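Local coordinates for adenosine monophosphate-protein transferase FICD homolog (Caenorhabditis elegans, PDB 5JJ6) that belongs to the Fic/DOC family and is, by its name, a homolog of FICD with a largely helical fold, at residues D106-F120 and R331-I345. Numbering follows the deposited sequence.
Sequences DRKMLRSVHDLRDEF and RYVAKHSEASIQRYI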
ATOM      1  N   ASP B 106       8.016 -10.045 -41.797  1.00 47.89           N
ATOM      2  CA  ASP B 106       7.252  -9.855 -40.577  1.00 47.99           C
ATOM      3  C   ASP B 106       5.956 -10.633 -40.576  1.00 48.80           C
ATOM      4  O   ASP B 106       5.582 -11.217 -39.556  1.00 56.52           O
ATOM      5  CB  ASP B 106       6.955  -8.377 -40.359  1.00 48.05           C
ATOM      6  CG  ASP B 106       8.148  -7.625 -39.821  1.00 52.42           C
ATOM      7  OD1 ASP B 106       9.064  -8.292 -39.281  1.00 57.25           O
ATOM      8  OD2 ASP B 106       8.175  -6.375 -39.920  1.00 54.10           O
ATOM      9  N   ARG B 107       5.255 -10.629 -41.703  1.00 53.51           N
ATOM     10  CA  ARG B 107       3.981 -11.329 -41.759  1.00 51.64           C
ATOM     11  C   ARG B 107       4.157 -12.825 -41.545  1.00 51.82           C
ATOM     12  O   ARG B 107       3.356 -13.463 -40.851  1.00 52.55           O
ATOM     13  CB  ARG B 107       3.283 -11.069 -43.090  1.00 52.27           C
ATOM     14  CG  ARG B 107       2.189 -10.022 -43.004  1.00 57.94           C
ATOM     15  CD  ARG B 107       1.322 -10.030 -44.249  1.00 63.88           C
ATOM     16  NE  ARG B 107       2.138  -9.906 -45.454  1.00 76.33           N
ATOM     17  CZ  ARG B 107       2.549  -8.747 -45.968  1.00 79.11           C
ATOM     18  NH1 ARG B 107       2.210  -7.597 -45.387  1.00 76.26           N
ATOM     19  NH2 ARG B 107       3.294  -8.735 -47.071  1.00 68.20           N
ATOM     20  N   LYS B 108       5.232 -13.389 -42.089  1.00 52.89           N
ATOM     21  CA  LYS B 108       5.444 -14.811 -41.849  1.00 55.04           C
ATOM     22  C   LYS B 108       5.985 -15.124 -40.460  1.00 58.86           C
ATOM     23  O   LYS B 108       5.662 -16.171 -39.903  1.00 62.75           O
ATOM     24  CB  LYS B 108       6.360 -15.414 -42.916  1.00 57.53           C
ATOM     25  CG  LYS B 108       7.833 -15.169 -42.739  1.00 55.84           C
ATOM     26  CD  LYS B 108       8.627 -16.058 -43.690  1.00 67.03           C
ATOM     27  CE  LYS B 108       8.420 -17.541 -43.374  1.00 73.79           C
ATOM     28  NZ  LYS B 108       9.376 -18.431 -44.114  1.00 74.62           N
ATOM     29  N   MET B 109       6.768 -14.221 -39.877  1.00 60.80           N
ATOM     30  CA  MET B 109       7.095 -14.347 -38.454  1.00 56.41           C
ATOM     31  C   MET B 109       5.840 -14.465 -37.612  1.00 53.05           C
ATOM     32  O   MET B 109       5.677 -15.430 -36.862  1.00 59.58           O
ATOM     33  CB  MET B 109       7.900 -13.148 -37.967  1.00 60.70           C
ATOM     34  CG  MET B 109       8.041 -13.091 -36.460  1.00 62.18           C
ATOM     35  SD  MET B 109       8.555 -11.454 -35.889  1.00 77.62           S
ATOM     36  CE  MET B 109       7.126 -10.457 -36.285  1.00 46.10           C
ATOM     37  N   LEU B 110       4.950 -13.487 -37.745  1.00 49.21           N
ATOM     38  CA  LEU B 110       3.676 -13.545 -37.041  1.00 51.89           C
ATOM     39  C   LEU B 110       2.895 -14.832 -37.295  1.00 56.28           C
ATOM     40  O   LEU B 110       2.292 -15.387 -36.372  1.00 57.45           O
ATOM     41  CB  LEU B 110       2.807 -12.357 -37.418  1.00 46.99           C
ATOM     42  CG  LEU B 110       3.302 -11.013 -36.909  1.00 48.72           C
ATOM     43  CD1 LEU B 110       2.203  -9.985 -37.066  1.00 49.93           C
ATOM     44  CD2 LEU B 110       3.747 -11.105 -35.453  1.00 49.75           C
ATOM     45  N   ARG B 111       2.893 -15.306 -38.539  1.00 60.77           N
ATOM     46  CA  ARG B 111       2.209 -16.562 -38.834  1.00 61.13           C
ATOM     47  C   ARG B 111       2.835 -17.735 -38.078  1.00 60.35           C
ATOM     48  O   ARG B 111       2.124 -18.583 -37.545  1.00 64.37           O
ATOM     49  CB  ARG B 111       2.188 -16.830 -40.337  1.00 61.06           C
ATOM     50  CG  ARG B 111       0.785 -16.671 -40.932  1.00 63.49           C
ATOM     51  CD  ARG B 111       0.830 -16.547 -42.437  1.00 66.66           C
ATOM     52  NE  ARG B 111       1.942 -17.317 -42.986  1.00 80.73           N
ATOM     53  CZ  ARG B 111       2.883 -16.818 -43.784  1.00 74.21           C
ATOM     54  NH1 ARG B 111       2.855 -15.533 -44.128  1.00 60.09           N
ATOM     55  NH2 ARG B 111       3.857 -17.607 -44.230  1.00 75.67           N
ATOM     56  N   SER B 112       4.161 -17.756 -38.009  1.00 57.82           N
ATOM     57  CA  SER B 112       4.895 -18.820 -37.332  1.00 60.40           C
ATOM     58  C   SER B 112       4.563 -18.837 -35.832  1.00 61.48           C
ATOM     59  O   SER B 112       4.273 -19.896 -35.253  1.00 65.67           O
ATOM     60  CB  SER B 112       6.395 -18.653 -37.561  1.00 60.13           C
ATOM     61  OG  SER B 112       7.134 -19.346 -36.575  1.00 72.35           O
ATOM     62  N   VAL B 113       4.604 -17.661 -35.209  1.00 59.90           N
ATOM     63  CA  VAL B 113       4.237 -17.541 -33.802  1.00 61.18           C
ATOM     64  C   VAL B 113       2.801 -18.008 -33.574  1.00 61.99           C
ATOM     65  O   VAL B 113       2.509 -18.715 -32.610  1.00 66.02           O
ATOM     66  CB  VAL B 113       4.369 -16.086 -33.307  1.00 63.42           C
ATOM     67  CG1 VAL B 113       3.739 -15.913 -31.930  1.00 60.65           C
ATOM     68  CG2 VAL B 113       5.827 -15.677 -33.276  1.00 67.57           C
ATOM     69  N   HIS B 114       1.900 -17.629 -34.467  1.00 62.36           N
ATOM     70  CA  HIS B 114       0.521 -18.075 -34.344  1.00 63.75           C
ATOM     71  C   HIS B 114       0.364 -19.601 -34.464  1.00 71.80           C
ATOM     72  O   HIS B 114      -0.396 -20.202 -33.698  1.00 72.28           O
ATOM     73  CB  HIS B 114      -0.352 -17.350 -35.353  1.00 58.92           C
ATOM     74  CG  HIS B 114      -0.878 -16.047 -34.836  1.00 65.08           C
ATOM     75  ND1 HIS B 114      -2.182 -15.878 -34.429  1.00 73.20           N
ATOM     76  CD2 HIS B 114      -0.260 -14.856 -34.634  1.00 64.51           C
ATOM     77  CE1 HIS B 114      -2.352 -14.634 -34.008  1.00 75.12           C
ATOM     78  NE2 HIS B 114      -1.201 -13.995 -34.121  1.00 65.05           N
ATOM     79  N   ASP B 115       1.086 -20.248 -35.379  1.00 69.28           N
ATOM     80  CA  ASP B 115       0.881 -21.689 -35.519  1.00 71.94           C
ATOM     81  C   ASP B 115       1.487 -22.410 -34.311  1.00 76.20           C
ATOM     82  O   ASP B 115       0.969 -23.443 -33.842  1.00 81.65           O
ATOM     83  CB  ASP B 115       1.512 -22.245 -36.810  1.00 65.01           C
ATOM     84  CG  ASP B 115       1.179 -21.421 -38.051  1.00 85.11           C
ATOM     85  OD1 ASP B 115       0.010 -20.980 -38.201  1.00 90.48           O
ATOM     86  OD2 ASP B 115       2.085 -21.246 -38.906  1.00 83.46           O
ATOM     87  N   LEU B 116       2.530 -21.818 -33.744  1.00 74.56           N
ATOM     88  CA  LEU B 116       3.122 -22.399 -32.549  1.00 68.54           C
ATOM     89  C   LEU B 116       2.195 -22.209 -31.334  1.00 74.26           C
ATOM     90  O   LEU B 116       2.147 -23.059 -30.435  1.00 75.51           O
ATOM     91  CB  LEU B 116       4.493 -21.783 -32.310  1.00 60.29           C
ATOM     92  CG  LEU B 116       5.297 -22.300 -31.137  1.00 70.44           C
ATOM     93  CD1 LEU B 116       5.545 -23.788 -31.340  1.00 69.83           C
ATOM     94  CD2 LEU B 116       6.610 -21.545 -31.061  1.00 73.35           C
ATOM     95  N   ARG B 117       1.414 -21.126 -31.339  1.00 76.46           N
ATOM     96  CA  ARG B 117       0.391 -20.934 -30.307  1.00 71.83           C
ATOM     97  C   ARG B 117      -0.699 -21.975 -30.466  1.00 75.08           C
ATOM     98  O   ARG B 117      -1.171 -22.537 -29.483  1.00 74.72           O
ATOM     99  CB  ARG B 117      -0.237 -19.534 -30.350  1.00 67.44           C
ATOM    100  CG  ARG B 117      -1.485 -19.417 -29.456  1.00 65.28           C
ATOM    101  CD  ARG B 117      -2.512 -18.417 -29.961  1.00 66.55           C
ATOM    102  NE  ARG B 117      -3.120 -18.843 -31.218  1.00 80.39           N
ATOM    103  CZ  ARG B 117      -3.830 -18.050 -32.020  1.00 83.40           C
ATOM    104  NH1 ARG B 117      -4.032 -16.776 -31.696  1.00 73.87           N
ATOM    105  NH2 ARG B 117      -4.339 -18.531 -33.152  1.00 77.52           N
ATOM    106  N   ASP B 118      -1.117 -22.218 -31.705  1.00 80.70           N
ATOM    107  CA  ASP B 118      -2.146 -23.223 -31.936  1.00 82.26           C
ATOM    108  C   ASP B 118      -1.680 -24.596 -31.474  1.00 90.00           C
ATOM    109  O   ASP B 118      -2.483 -25.381 -30.964  1.00 92.87           O
ATOM    110  CB  ASP B 118      -2.557 -23.273 -33.408  1.00 71.16           C
ATOM    111  CG  ASP B 118      -3.342 -22.051 -33.826  1.00 88.96           C
ATOM    112  OD1 ASP B 118      -3.988 -21.440 -32.946  1.00 90.40           O
ATOM    113  OD2 ASP B 118      -3.333 -21.713 -35.032  1.00 96.95           O
ATOM    114  N   GLU B 119      -0.387 -24.883 -31.592  1.00 83.32           N
ATOM    115  CA  GLU B 119       0.064 -26.191 -31.135  1.00 81.59           C
ATOM    116  C   GLU B 119       0.393 -26.191 -29.629  1.00 88.75           C
ATOM    117  O   GLU B 119       0.525 -27.253 -29.009  1.00 91.98           O
ATOM    118  CB  GLU B 119       1.268 -26.645 -31.976  1.00 82.03           C
ATOM    119  CG  GLU B 119       2.389 -27.328 -31.205  1.00 87.48           C
ATOM    120  CD  GLU B 119       3.536 -27.768 -32.089  1.00102.53           C
ATOM    121  OE1 GLU B 119       3.369 -27.751 -33.333  1.00103.05           O
ATOM    122  OE2 GLU B 119       4.596 -28.142 -31.537  1.00 92.08           O
ATOM    123  N   PHE B 120       0.406 -25.014 -29.009  1.00 89.49           N
ATOM    124  CA  PHE B 120       0.456 -24.955 -27.544  1.00 83.90           C
ATOM    125  C   PHE B 120      -0.881 -25.358 -26.925  1.00 88.19           C
ATOM    126  O   PHE B 120      -0.917 -26.027 -25.894  1.00 88.79           O
ATOM    127  CB  PHE B 120       0.853 -23.555 -27.064  1.00 76.78           C
ATOM    128  CG  PHE B 120       0.625 -23.324 -25.591  1.00 76.99           C
ATOM    129  CD1 PHE B 120       1.481 -23.872 -24.644  1.00 82.92           C
ATOM    130  CD2 PHE B 120      -0.436 -22.541 -25.152  1.00 76.64           C
ATOM    131  CE1 PHE B 120       1.277 -23.655 -23.277  1.00 75.69           C
ATOM    132  CE2 PHE B 120      -0.648 -22.316 -23.789  1.00 71.26           C
ATOM    133  CZ  PHE B 120       0.213 -22.874 -22.852  1.00 68.34           C
ATOM    134  N   ARG B 331       8.120  -7.052 -33.152  1.00 35.64           N
ATOM    135  CA  ARG B 331       9.022  -8.162 -33.384  1.00 38.98           C
ATOM    136  C   ARG B 331       9.545  -8.696 -32.069  1.00 39.82           C
ATOM    137  O   ARG B 331       9.723  -9.906 -31.904  1.00 42.47           O
ATOM    138  CB  ARG B 331      10.186  -7.739 -34.292  1.00 42.49           C
ATOM    139  CG  ARG B 331       9.773  -7.448 -35.746  1.00 41.80           C
ATOM    140  CD  ARG B 331      10.979  -7.222 -36.638  1.00 41.05           C
ATOM    141  NE  ARG B 331      11.232  -5.820 -36.921  1.00 36.05           N
ATOM    142  CZ  ARG B 331      11.006  -5.254 -38.098  1.00 43.58           C
ATOM    143  NH1 ARG B 331      10.541  -5.982 -39.094  1.00 52.01           N
ATOM    144  NH2 ARG B 331      11.255  -3.968 -38.295  1.00 48.92           N
ATOM    145  N   TYR B 332       9.770  -7.787 -31.127  1.00 43.78           N
ATOM    146  CA  TYR B 332      10.266  -8.138 -29.791  1.00 40.40           C
ATOM    147  C   TYR B 332       9.262  -8.979 -29.010  1.00 38.10           C
ATOM    148  O   TYR B 332       9.584 -10.104 -28.569  1.00 42.00           O
ATOM    149  CB  TYR B 332      10.625  -6.861 -29.023  1.00 35.03           C
ATOM    150  CG  TYR B 332      11.063  -7.068 -27.592  1.00 38.56           C
ATOM    151  CD1 TYR B 332      12.337  -7.514 -27.289  1.00 40.11           C
ATOM    152  CD2 TYR B 332      10.208  -6.774 -26.541  1.00 39.08           C
ATOM    153  CE1 TYR B 332      12.738  -7.697 -25.983  1.00 38.01           C
ATOM    154  CE2 TYR B 332      10.597  -6.948 -25.237  1.00 37.07           C
ATOM    155  CZ  TYR B 332      11.862  -7.415 -24.956  1.00 40.59           C
ATOM    156  OH  TYR B 332      12.250  -7.588 -23.637  1.00 39.21           O
ATOM    157  N   VAL B 333       8.047  -8.460 -28.844  1.00 35.39           N
ATOM    158  CA  VAL B 333       7.055  -9.214 -28.084  1.00 41.52           C
ATOM    159  C   VAL B 333       6.721 -10.531 -28.810  1.00 46.46           C
ATOM    160  O   VAL B 333       6.453 -11.545 -28.147  1.00 49.20           O
ATOM    161  CB  VAL B 333       5.765  -8.394 -27.763  1.00 31.61           C
ATOM    162  CG1 VAL B 333       5.981  -6.916 -27.975  1.00 37.46           C
ATOM    163  CG2 VAL B 333       4.582  -8.895 -28.512  1.00 33.15           C
ATOM    164  N   ALA B 334       6.759 -10.536 -30.145  1.00 43.64           N
ATOM    165  CA  ALA B 334       6.567 -11.780 -30.887  1.00 39.81           C
ATOM    166  C   ALA B 334       7.655 -12.792 -30.536  1.00 41.68           C
ATOM    167  O   ALA B 334       7.371 -13.950 -30.228  1.00 51.76           O
ATOM    168  CB  ALA B 334       6.560 -11.523 -32.365  1.00 44.33           C
ATOM    169  N   LYS B 335       8.903 -12.354 -30.589  1.00 41.92           N
ATOM    170  CA  LYS B 335      10.027 -13.221 -30.244  1.00 42.85           C
ATOM    171  C   LYS B 335       9.840 -13.860 -28.881  1.00 47.02           C
ATOM    172  O   LYS B 335      10.077 -15.068 -28.705  1.00 47.77           O
ATOM    173  CB  LYS B 335      11.346 -12.448 -30.261  1.00 39.79           C
ATOM    174  CG  LYS B 335      12.510 -13.218 -29.695  1.00 35.28           C
ATOM    175  CD  LYS B 335      13.813 -12.442 -29.759  1.00 29.12           C
ATOM    176  CE  LYS B 335      14.950 -13.322 -29.296  1.00 29.48           C
ATOM    177  NZ  LYS B 335      16.279 -12.839 -29.722  1.00 41.72           N
ATOM    178  N   HIS B 336       9.393 -13.061 -27.914  1.00 49.78           N
ATOM    179  CA  HIS B 336       9.372 -13.572 -26.544  1.00 46.29           C
ATOM    180  C   HIS B 336       8.115 -14.347 -26.169  1.00 50.06           C
ATOM    181  O   HIS B 336       8.175 -15.218 -25.300  1.00 58.40           O
ATOM    182  CB  HIS B 336       9.588 -12.437 -25.558  1.00 38.98           C
ATOM    183  CG  HIS B 336      11.001 -11.967 -25.523  1.00 37.27           C
ATOM    184  ND1 HIS B 336      12.064 -12.839 -25.459  1.00 35.62           N
ATOM    185  CD2 HIS B 336      11.534 -10.726 -25.576  1.00 40.28           C
ATOM    186  CE1 HIS B 336      13.193 -12.156 -25.453  1.00 37.03           C
ATOM    187  NE2 HIS B 336      12.899 -10.871 -25.527  1.00 42.83           N
ATOM    188  N   SER B 337       6.988 -14.077 -26.812  1.00 46.53           N
ATOM    189  CA  SER B 337       5.861 -14.974 -26.616  1.00 49.30           C
ATOM    190  C   SER B 337       6.188 -16.304 -27.300  1.00 54.78           C
ATOM    191  O   SER B 337       5.773 -17.374 -26.833  1.00 57.97           O
ATOM    192  CB  SER B 337       4.557 -14.380 -27.131  1.00 46.97           C
ATOM    193  OG  SER B 337       4.722 -13.837 -28.414  1.00 53.53           O
ATOM    194  N   GLU B 338       6.946 -16.252 -28.395  1.00 53.27           N
ATOM    195  CA  GLU B 338       7.388 -17.500 -29.004  1.00 55.41           C
ATOM    196  C   GLU B 338       8.300 -18.249 -28.011  1.00 58.17           C
ATOM    197  O   GLU B 338       8.177 -19.456 -27.859  1.00 61.02           O
ATOM    198  CB  GLU B 338       8.089 -17.260 -30.354  1.00 53.41           C
ATOM    199  CG  GLU B 338       8.866 -18.477 -30.883  1.00 63.56           C
ATOM    200  CD  GLU B 338       8.931 -18.570 -32.415  1.00 81.18           C
ATOM    201  OE1 GLU B 338       9.646 -19.460 -32.927  1.00 81.54           O
ATOM    202  OE2 GLU B 338       8.277 -17.761 -33.113  1.00 89.91           O
ATOM    203  N   ALA B 339       9.206 -17.547 -27.333  1.00 54.91           N
ATOM    204  CA  ALA B 339      10.071 -18.209 -26.350  1.00 53.58           C
ATOM    205  C   ALA B 339       9.290 -18.750 -25.137  1.00 63.08           C
ATOM    206  O   ALA B 339       9.702 -19.730 -24.517  1.00 58.78           O
ATOM    207  CB  ALA B 339      11.170 -17.267 -25.884  1.00 46.83           C
ATOM    208  N   SER B 340       8.195 -18.080 -24.777  1.00 60.19           N
ATOM    209  CA  SER B 340       7.298 -18.540 -23.714  1.00 55.66           C
ATOM    210  C   SER B 340       6.626 -19.858 -24.090  1.00 63.86           C
ATOM    211  O   SER B 340       6.737 -20.880 -23.377  1.00 71.45           O
ATOM    212  CB  SER B 340       6.244 -17.477 -23.412  1.00 53.62           C
ATOM    213  OG  SER B 340       6.856 -16.235 -23.103  1.00 52.88           O
ATOM    214  N   ILE B 341       5.904 -19.826 -25.206  1.00 61.96           N
ATOM    215  CA  ILE B 341       5.266 -21.029 -25.708  1.00 61.72           C
ATOM    216  C   ILE B 341       6.301 -22.135 -25.804  1.00 68.39           C
ATOM    217  O   ILE B 341       6.045 -23.267 -25.430  1.00 72.08           O
ATOM    218  CB  ILE B 341       4.623 -20.797 -27.077  1.00 60.45           C
ATOM    219  CG1 ILE B 341       3.510 -19.761 -26.954  1.00 64.18           C
ATOM    220  CG2 ILE B 341       4.041 -22.077 -27.613  1.00 68.55           C
ATOM    221  CD1 ILE B 341       2.866 -19.392 -28.263  1.00 57.77           C
ATOM    222  N   GLN B 342       7.492 -21.781 -26.262  1.00 69.46           N
ATOM    223  CA  GLN B 342       8.578 -22.734 -26.401  1.00 70.79           C
ATOM    224  C   GLN B 342       8.969 -23.312 -25.043  1.00 73.38           C
ATOM    225  O   GLN B 342       9.292 -24.490 -24.939  1.00 81.20           O
ATOM    226  CB  GLN B 342       9.784 -22.092 -27.078  1.00 70.91           C
ATOM    227  CG  GLN B 342      10.685 -23.097 -27.762  1.00 73.21           C
ATOM    228  CD  GLN B 342       9.931 -23.890 -28.819  1.00 83.31           C
ATOM    229  OE1 GLN B 342       9.243 -24.865 -28.509  1.00 84.32           O
ATOM    230  NE2 GLN B 342      10.025 -23.448 -30.072  1.00 80.10           N
ATOM    231  N   ARG B 343       8.980 -22.467 -24.016  1.00 72.31           N
ATOM    232  CA  ARG B 343       9.247 -22.920 -22.651  1.00 71.46           C
ATOM    233  C   ARG B 343       8.286 -24.037 -22.276  1.00 78.47           C
ATOM    234  O   ARG B 343       8.706 -25.085 -21.783  1.00 79.65           O
ATOM    235  CB  ARG B 343       9.107 -21.775 -21.647  1.00 67.07           C
ATOM    236  CG  ARG B 343       9.745 -22.047 -20.314  1.00 68.49           C
ATOM    237  CD  ARG B 343       9.728 -20.816 -19.423  1.00 76.38           C
ATOM    238  NE  ARG B 343       9.332 -21.174 -18.059  1.00 74.43           N
ATOM    239  CZ  ARG B 343       8.072 -21.215 -17.635  1.00 72.20           C
ATOM    240  NH1 ARG B 343       7.800 -21.558 -16.382  1.00 60.96           N
ATOM    241  NH2 ARG B 343       7.079 -20.911 -18.467  1.00 74.16           N
ATOM    242  N   TYR B 344       6.994 -23.817 -22.512  1.00 78.91           N
ATOM    243  CA  TYR B 344       6.026 -24.873 -22.196  1.00 76.27           C
ATOM    244  C   TYR B 344       6.134 -26.112 -23.090  1.00 81.64           C
ATOM    245  O   TYR B 344       6.119 -27.237 -22.601  1.00 86.08           O
ATOM    246  CB  TYR B 344       4.600 -24.327 -22.265  1.00 73.98           C
ATOM    247  CG  TYR B 344       4.301 -23.302 -21.203  1.00 75.42           C
ATOM    248  CD1 TYR B 344       3.897 -23.703 -19.939  1.00 80.39           C
ATOM    249  CD2 TYR B 344       4.424 -21.942 -21.453  1.00 68.67           C
ATOM    250  CE1 TYR B 344       3.617 -22.784 -18.952  1.00 78.97           C
ATOM    251  CE2 TYR B 344       4.150 -21.012 -20.465  1.00 67.64           C
ATOM    252  CZ  TYR B 344       3.744 -21.443 -19.218  1.00 71.12           C
ATOM    253  OH  TYR B 344       3.461 -20.545 -18.221  1.00 70.90           O
ATOM    254  N   ILE B 345       6.286 -25.898 -24.393  1.00 82.08           N
ATOM    255  CA  ILE B 345       6.373 -26.977 -25.372  1.00 83.16           C
ATOM    256  C   ILE B 345       7.563 -27.901 -25.111  1.00 84.51           C
ATOM    257  O   ILE B 345       7.405 -29.116 -25.011  1.00 88.46           O
ATOM    258  CB  ILE B 345       6.495 -26.403 -26.816  1.00 84.59           C
ATOM    259  CG1 ILE B 345       5.184 -25.751 -27.279  1.00 76.54           C
ATOM    260  CG2 ILE B 345       7.003 -27.460 -27.793  1.00 79.77           C
ATOM    261  CD1 ILE B 345       3.953 -26.551 -26.965  1.00 85.84           C
TER
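Ile341 packs against Leu116, Arg117 and Phe120 with two separate methyl groups, CG2 and CD1. Its CG2 meets Leu116 CG at 3.7 Å and Phe120 CB at 3.6 Å. The CG1 branch points away from the residue's own carbonyl carbon, which sends CD1 onto the backbone of Arg117, 3.6 Å from its CA. Leu116 and Ile341 run past one another in opposite directions, and CD2 of Leu116 turns to the aliphatic part of Glu338, crossing that chain nearly at right angles. Beyond Ile341, the Phe120 ring presents CE1 to Tyr344 CB at 3.5 Å, with Tyr344 CB and Ile345 CD1 both lying at the ring edge; the two aromatic planes are inclined by 59°.

The pair is a near-parallel helix packing, with short-segment axes 9.9 Å apart and crossing at 24°. It lays the end of the long helix 89-120 along helix 327-346, joining parts of a largely helical chain of the Fic/DOC family more than 200 residues apart.

Toward the other end, Val113 CG2 and the bent thioether of Met109 close over the small Ala334, with Met109 SD 4.1 Å from Ala334 CB. There Asp106 and Arg331 form a salt bridge through the single nitrogen NH1, the carboxylate and guanidinium planes being 46° apart. Helix 263-277 lies against the same seam, Ile264 touching Leu110, Val113 and Val333. The Tyr344 hydroxyl is hydrogen-bonded to Thr136 of helix 127-148, which ties the phenol end of that side chain to the neighbouring helix, while Arg331 also rests on Val72 and Gln76 of helix 71-84.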